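Local coordinates for ferric uptake regulation protein (Helicobacter pylori, PDB 2XIG) that probably acts as a global repressor that uses ferrous iron as cofactor to bind the operators of the genes it controls, at residues Leu4-Leu7 / Glu8-Leu11; Gln54-Lys57 / Asn58-Ile61; Trp141-Glu144 / Cys145-Glu149. The protein carries 2 engineered substitutions. All blocks are in the same frame, centred on the assembly; numbering follows the deposited sequence.

Contact 1 (Leu4-Leu7 / Glu8-Leu11); sequences LETL and ESIL
Thr-6 holds OG1 between its own backbone N and carbonyl carbon (chi1 67°), while Glu-5 runs out fully extended, chi1 -175°; between them these two torsions bring both side chains to Ser-9. Thr-6 OG1 accepts the backbone N-H of Ser-9, N to OG1 3.0 Å, at an N-H...O angle of 155°. Thr-6 is the N-cap, and this is its capping bond, occupying one of the first-turn N-H groups that has no carbonyl behind it. From the preceding residue, the carboxylate of Glu-5 receives the hydroxyl of Ser-9 in a short bond, OG to OE1 2.5 Å, on the anti lone pair of OE1. Arg-13, one turn further along, forms a salt bridge with this same oxygen, which probably favours the charged carboxylate. The rest of the Glu-5 head group lies against Ile-10, CD to CG1 3.5 Å. Regular helix bonding then starts, with Ile-10 N on Thr-6 O at 3.1 Å and Leu-11 N on Leu-7 O at 2.9 Å. A water accepts from Leu-7 N and donates to Glu-8 OE2. Leu-7 CD1 meets Leu-11 CG at 4.0 Å. On helix 27-38, Leu-7 touches Ser-34 and Tyr-37 and Leu-11 touches Val-33, whereas Ile-10 reaches Tyr-37, Phe-76 and Ala-93. Helix 7-20 is thus seated on helix 27-38, and backbone bonding ties Leu-4 to Ala-93, just past strand 86-91.

Contact 2 (Gln54-Lys57 / Asn58-Ile61); sequences QKDK and NTSI
Asp-56 O is gripped twice by Thr-59, once through the hydroxyl and once through the backbone amide. The hydroxyl makes the shorter bond, Thr-59 OG1 to Asp-56 O 2.8 Å, its donor tilted 24° from the carbonyl plane. Thr-59 N reaches Asp-56 O at 3.2 Å and comes from the same face, but stands well above the plane rather than on a lone pair. With chi1 at -58°, OG1 of Thr-59 sits beside its own backbone N, and this is what lets one residue present both donors to a single carbonyl. The Asp-56 side chain crosses that of Thr-59 at about a right angle, with CB 3.4 Å from OG1.

The amide bond closes a type I beta turn from Asp-56 to Thr-59, and the hydroxyl adds a side-chain brace to it. Lys-57 and Asn-58 occupy the two corner positions and are exposed. The turn carries the chain from helix 45-52 to helix 61-73, which in the winged-helix domain of Fur proteins is probably the helix that reads DNA. Ser-60 follows directly as its N-cap.

Lys-57 bends back on itself at chi2 and chi3 to bring its ammonium group over the chain it has just left, NZ to Lys-55 O 2.9 Å, again from above the carbonyl plane. On the buried side, Thr-59 touches Ile-52 of helix 45-52, and its own carbonyl oxygen receives NE of Arg-53.

Contact 3 (Trp141-Glu144 / Cys145-Glu149); sequences WCKE and CQESE. With ZN (zinc ion), chain M.
The indole of Trp-141 leads away from Gln-146, and the two residues meet at the root of the aromatic side chain, Trp-141 CB to Gln-146 CG 4.0 Å. The ring is used between subunits instead: it stacks on Trp-141 of the fourth subunit and meets His-104 of that subunit edge-to-face. A second flat group is the carboxylate of Glu-147: a water donates to its OE2 at 2.8 Å and to the Lys-143 carbonyl oxygen, bridging the two. Lys-143 lies alongside Glu-147, pointing the same way, but their salt bridge is long, NZ to OE2 3.8 Å.

Between these residues the chain makes a single turn of weakly bonded helix. Cys-142 is its N-cap: chi1 at 80° tucks SG back over the start of the turn, where it accepts the amide of Cys-145, N to SG 3.5 Å. Gln-146 N goes to Cys-142 O at 3.1 Å; the bonds from Glu-147 N to Lys-143 O and Glu-144 O are weak.

Both cysteines turn their sulfurs to zinc, Cys-142 SG at 2.5 Å and Cys-145 SG at 2.4 Å, with an S-Zn-S angle near 109°. Cys-102 and Cys-105 complete the site, so this C-terminal CxxC pair is bound to the one by strand 98-102. A shell of four cysteines suits a structural zinc. Negative charge on the Cys-142 sulfur is probably eased by the Cys-145 N-H at the helix start, a bond that also orients Cys-142 SG.

Contacts 1, 2 and 3 follow one another along the chain without overlap. The first two belong to the probable DNA-binding region, their centres about 24 Å apart: contact 1 begins helix 7-20, and contact 2 turns the chain from helix 45-52 into helix 61-73. Contact 3 closes the probable dimerization region at the end of strand 130-141, its centre about 37 Å from that of contact 1 and about 36 Å from that of contact 2. It lies across the chain's centre from contact 1. Between these distant ends, the zinc site of His-42, Glu-90, His-97 and His-99 joins the two regions, while that of His-96, Asp-98, Glu-117 and His-134 lies within the dimerization region.

Contact 1 (Leu4-Leu7 / Glu8-Leu11)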
loop_
_atom_site.group_PDB
_atom_site.type_symbol
_atom_site.label_atom_id
_atom_site.label_comp_id
_atom_site.label_asym_id
_atom_site.label_seq_id
_atom_site.Cartn_x
_atom_site.Cartn_y
_atom_site.Cartn_z
ATOM N N LEU C 4 -20.968 27.714 10.344
ATOM C CA LEU C 4 -20.861 29.072 9.829
ATOM C C LEU C 4 -22.200 29.623 9.337
ATOM O O LEU C 4 -22.319 30.819 9.061
ATOM C CB LEU C 4 -19.852 29.117 8.680
ATOM C CG LEU C 4 -18.406 28.746 9.000
ATOM C CD1 LEU C 4 -17.523 29.063 7.806
ATOM C CD2 LEU C 4 -17.926 29.486 10.243
ATOM N N GLU C 5 -23.198 28.750 9.225
ATOM C CA GLU C 5 -24.444 29.087 8.544
ATOM C C GLU C 5 -25.549 28.141 9.011
ATOM O O GLU C 5 -25.282 26.981 9.335
ATOM C CB GLU C 5 -24.226 28.987 7.024
ATOM C CG GLU C 5 -25.381 29.416 6.145
ATOM C CD GLU C 5 -25.049 29.325 4.658
ATOM O OE1 GLU C 5 -25.932 29.621 3.824
ATOM O OE2 GLU C 5 -23.907 28.954 4.316
ATOM N N THR C 6 -26.786 28.631 9.069
ATOM C CA THR C 6 -27.898 27.761 9.441
ATOM C C THR C 6 -28.133 26.705 8.358
ATOM O O THR C 6 -27.887 26.947 7.173
ATOM C CB THR C 6 -29.223 28.536 9.649
ATOM O OG1 THR C 6 -29.668 29.071 8.398
ATOM C CG2 THR C 6 -29.047 29.650 10.658
ATOM N N LEU C 7 -28.630 25.546 8.770
ATOM C CA LEU C 7 -29.003 24.506 7.815
ATOM C C LEU C 7 -30.006 25.050 6.803
ATOM O O LEU C 7 -29.888 24.804 5.603
ATOM C CB LEU C 7 -29.600 23.298 8.539
ATOM C CG LEU C 7 -30.047 22.132 7.651
ATOM C CD1 LEU C 7 -28.949 21.777 6.659
ATOM C CD2 LEU C 7 -30.432 20.922 8.496
ATOM N N GLU C 8 -30.997 25.792 7.297
ATOM C CA GLU C 8 -32.057 26.312 6.438
ATOM C C GLU C 8 -31.502 27.200 5.332
ATOM O O GLU C 8 -31.922 27.108 4.177
ATOM C CB GLU C 8 -33.088 27.093 7.262
ATOM C CG GLU C 8 -33.899 26.232 8.222
ATOM C CD GLU C 8 -33.167 25.939 9.524
ATOM O OE1 GLU C 8 -33.736 25.212 10.365
ATOM O OE2 GLU C 8 -32.037 26.435 9.718
ATOM N N SER C 9 -30.568 28.065 5.701
ATOM C CA SER C 9 -29.905 28.951 4.750
ATOM C C SER C 9 -29.169 28.145 3.676
ATOM O O SER C 9 -29.195 28.478 2.489
ATOM C CB SER C 9 -28.922 29.859 5.491
ATOM O OG SER C 9 -28.149 30.605 4.577
ATOM N N ILE C 10 -28.514 27.071 4.101
ATOM C CA ILE C 10 -27.798 26.207 3.164
ATOM C C ILE C 10 -28.770 25.525 2.201
ATOM O O ILE C 10 -28.554 25.508 0.982
ATOM C CB ILE C 10 -26.937 25.173 3.919
ATOM C CG1 ILE C 10 -25.907 25.903 4.785
ATOM C CG2 ILE C 10 -26.254 24.216 2.941
ATOM C CD1 ILE C 10 -25.070 25.022 5.655
ATOM N N LEU C 11 -29.857 24.988 2.743
ATOM C CA LEU C 11 -30.851 24.331 1.899
ATOM C C LEU C 11 -31.512 25.286 0.896
ATOM O O LEU C 11 -31.905 24.873 -0.190
ATOM C CB LEU C 11 -31.905 23.621 2.741
ATOM C CG LEU C 11 -31.362 22.413 3.509
ATOM C CD1 LEU C 11 -32.437 21.785 4.361
ATOM C CD2 LEU C 11 -30.758 21.367 2.558
HETATM O O HOH W 1 -29.649 25.143 11.512
#

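Contact 2 (Gln54-Lys57 / Asn58-Ile61)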
loop_
_atom_site.group_PDB
_atom_site.type_symbol
_atom_site.label_atom_id
_atom_site.label_comp_id
_atom_site.label_asym_id
_atom_site.label_seq_id
_atom_site.Cartn_x
_atom_site.Cartn_y
_atom_site.Cartn_z
ATOM N N GLN C 54 -32.725 4.870 6.604
ATOM C CA GLN C 54 -33.559 4.785 7.799
ATOM C C GLN C 54 -34.941 5.364 7.526
ATOM O O GLN C 54 -35.902 5.050 8.225
ATOM C CB GLN C 54 -32.903 5.503 8.981
ATOM C CG GLN C 54 -31.703 4.774 9.571
ATOM C CD GLN C 54 -30.978 5.602 10.618
ATOM O OE1 GLN C 54 -31.461 6.656 11.034
ATOM N NE2 GLN C 54 -29.812 5.132 11.045
ATOM N N LYS C 55 -35.033 6.215 6.507
ATOM C CA LYS C 55 -36.320 6.770 6.094
ATOM C C LYS C 55 -36.790 6.147 4.783
ATOM O O LYS C 55 -37.963 5.815 4.632
ATOM C CB LYS C 55 -36.247 8.296 5.968
ATOM N N ASP C 56 -35.867 5.990 3.838
ATOM C CA ASP C 56 -36.178 5.359 2.562
ATOM C C ASP C 56 -35.253 4.168 2.322
ATOM O O ASP C 56 -34.155 4.327 1.801
ATOM C CB ASP C 56 -36.049 6.367 1.420
ATOM C CG ASP C 56 -36.617 5.843 0.111
ATOM O OD1 ASP C 56 -36.721 6.634 -0.850
ATOM O OD2 ASP C 56 -36.963 4.642 0.040
ATOM N N LYS C 57 -35.724 2.978 2.692
ATOM C CA LYS C 57 -34.904 1.769 2.717
ATOM C C LYS C 57 -34.356 1.364 1.353
ATOM O O LYS C 57 -33.276 0.784 1.265
ATOM C CB LYS C 57 -35.692 0.594 3.315
ATOM C CG LYS C 57 -36.058 0.747 4.788
ATOM C CD LYS C 57 -37.027 1.904 5.012
ATOM C CE LYS C 57 -38.224 1.821 4.074
ATOM N NZ LYS C 57 -38.900 3.141 3.920
ATOM N N ASN C 58 -35.099 1.656 0.292
ATOM C CA ASN C 58 -34.693 1.223 -1.040
ATOM C C ASN C 58 -33.814 2.228 -1.786
ATOM O O ASN C 58 -33.695 2.166 -3.009
ATOM C CB ASN C 58 -35.913 0.838 -1.876
ATOM C CG ASN C 58 -36.725 -0.265 -1.234
ATOM O OD1 ASN C 58 -36.172 -1.216 -0.679
ATOM N ND2 ASN C 58 -38.047 -0.141 -1.300
ATOM N N THR C 59 -33.197 3.142 -1.042
ATOM C CA THR C 59 -32.238 4.081 -1.611
ATOM C C THR C 59 -30.952 3.361 -2.036
ATOM O O THR C 59 -30.407 2.540 -1.293
ATOM C CB THR C 59 -31.874 5.188 -0.603
ATOM O OG1 THR C 59 -33.058 5.883 -0.193
ATOM C CG2 THR C 59 -30.899 6.181 -1.221
ATOM N N SER C 60 -30.463 3.692 -3.225
ATOM C CA SER C 60 -29.264 3.066 -3.777
ATOM C C SER C 60 -28.035 3.925 -3.518
ATOM O O SER C 60 -28.109 5.170 -3.522
ATOM C CB SER C 60 -29.454 2.845 -5.279
ATOM O OG SER C 60 -28.208 2.773 -5.947
ATOM N N ILE C 61 -26.899 3.278 -3.283
ATOM C CA ILE C 61 -25.680 4.020 -2.970
ATOM C C ILE C 61 -25.189 4.794 -4.192
ATOM O O ILE C 61 -24.554 5.846 -4.050
ATOM C CB ILE C 61 -24.565 3.115 -2.363
ATOM C CG1 ILE C 61 -23.433 3.969 -1.778
ATOM C CG2 ILE C 61 -24.028 2.114 -3.390
ATOM C CD1 ILE C 61 -22.525 3.206 -0.807
#

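Contact 3 (Trp141-Glu144 / Cys145-Glu149)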
loop_
_atom_site.group_PDB
_atom_site.type_symbol
_atom_site.label_atom_id
_atom_site.label_comp_id
_atom_site.label_asym_id
_atom_site.label_seq_id
_atom_site.Cartn_x
_atom_site.Cartn_y
_atom_site.Cartn_z
ATOM N N TRP C 141 -0.629 7.449 15.008
ATOM C CA TRP C 141 -1.308 6.483 15.866
ATOM C C TRP C 141 -1.944 7.293 16.982
ATOM O O TRP C 141 -1.243 7.978 17.735
ATOM C CB TRP C 141 -0.326 5.480 16.476
ATOM C CG TRP C 141 0.519 4.760 15.493
ATOM C CD1 TRP C 141 0.283 4.622 14.156
ATOM C CD2 TRP C 141 1.739 4.053 15.763
ATOM N NE1 TRP C 141 1.287 3.881 13.575
ATOM C CE2 TRP C 141 2.192 3.518 14.540
ATOM C CE3 TRP C 141 2.493 3.820 16.922
ATOM C CZ2 TRP C 141 3.366 2.762 14.437
ATOM C CZ3 TRP C 141 3.665 3.073 16.819
ATOM C CH2 TRP C 141 4.087 2.551 15.583
ATOM N N CYS C 142 -3.266 7.233 17.085
ATOM C CA CYS C 142 -3.973 8.103 18.010
ATOM C C CYS C 142 -3.798 7.600 19.438
ATOM O O CYS C 142 -3.302 6.492 19.667
ATOM C CB CYS C 142 -5.456 8.199 17.641
ATOM S SG CYS C 142 -6.471 6.798 18.195
ATOM N N LYS C 143 -4.198 8.431 20.388
ATOM C CA LYS C 143 -4.115 8.092 21.801
ATOM C C LYS C 143 -4.788 6.753 22.096
ATOM O O LYS C 143 -4.226 5.916 22.795
ATOM C CB LYS C 143 -4.772 9.194 22.634
ATOM C CG LYS C 143 -4.682 8.977 24.127
ATOM C CD LYS C 143 -5.365 10.108 24.878
ATOM C CE LYS C 143 -5.235 9.932 26.384
ATOM N NZ LYS C 143 -5.861 8.663 26.853
ATOM N N GLU C 144 -5.991 6.558 21.565
ATOM C CA GLU C 144 -6.784 5.378 21.915
ATOM C C GLU C 144 -6.161 4.071 21.404
ATOM O O GLU C 144 -6.201 3.053 22.092
ATOM C CB GLU C 144 -8.226 5.520 21.414
ATOM C CG GLU C 144 -9.091 6.493 22.241
ATOM C CD GLU C 144 -8.648 7.945 22.116
ATOM O OE1 GLU C 144 -8.229 8.357 21.012
ATOM O OE2 GLU C 144 -8.727 8.682 23.121
ATOM N N CYS C 145 -5.578 4.110 20.207
ATOM C CA CYS C 145 -4.930 2.925 19.636
ATOM C C CYS C 145 -3.590 2.600 20.291
ATOM O O CYS C 145 -3.158 1.444 20.294
ATOM C CB CYS C 145 -4.750 3.073 18.119
ATOM S SG CYS C 145 -6.288 3.004 17.213
ATOM N N GLN C 146 -2.929 3.615 20.842
ATOM C CA GLN C 146 -1.657 3.397 21.526
ATOM C C GLN C 146 -1.873 2.749 22.892
ATOM O O GLN C 146 -0.942 2.207 23.478
ATOM C CB GLN C 146 -0.884 4.709 21.701
ATOM C CG GLN C 146 -0.153 5.193 20.444
ATOM C CD GLN C 146 0.628 6.469 20.694
ATOM O OE1 GLN C 146 0.120 7.574 20.492
ATOM N NE2 GLN C 146 1.864 6.327 21.150
ATOM N N GLU C 147 -3.095 2.814 23.406
ATOM C CA GLU C 147 -3.364 2.243 24.726
ATOM C C GLU C 147 -3.004 0.759 24.751
ATOM O O GLU C 147 -3.362 0.007 23.843
ATOM C CB GLU C 147 -4.827 2.452 25.134
ATOM C CG GLU C 147 -5.146 3.866 25.592
ATOM C CD GLU C 147 -4.376 4.264 26.841
ATOM O OE1 GLU C 147 -4.247 3.421 27.756
ATOM O OE2 GLU C 147 -3.905 5.420 26.909
ATOM N N SER C 148 -2.276 0.349 25.784
ATOM C CA SER C 148 -1.928 -1.053 25.947
ATOM C C SER C 148 -3.141 -1.822 26.436
ATOM O O SER C 148 -3.955 -1.290 27.188
ATOM C CB SER C 148 -0.783 -1.205 26.949
ATOM O OG SER C 148 -0.671 -2.548 27.383
ATOM N N GLU C 149 -3.264 -3.074 26.013
ATOM C CA GLU C 149 -4.350 -3.906 26.510
ATOM C C GLU C 149 -3.905 -4.741 27.709
ATOM O O GLU C 149 -4.716 -5.417 28.332
ATOM C CB GLU C 149 -4.945 -4.782 25.402
ATOM C CG GLU C 149 -4.194 -6.065 25.104
ATOM C CD GLU C 149 -4.914 -6.913 24.068
ATOM O OE1 GLU C 149 -5.111 -8.123 24.313
ATOM O OE2 GLU C 149 -5.300 -6.364 23.014
HETATM ZN ZN ZN M . -6.628 5.201 16.349
HETATM O O HOH W 2 -2.385 6.615 24.882
#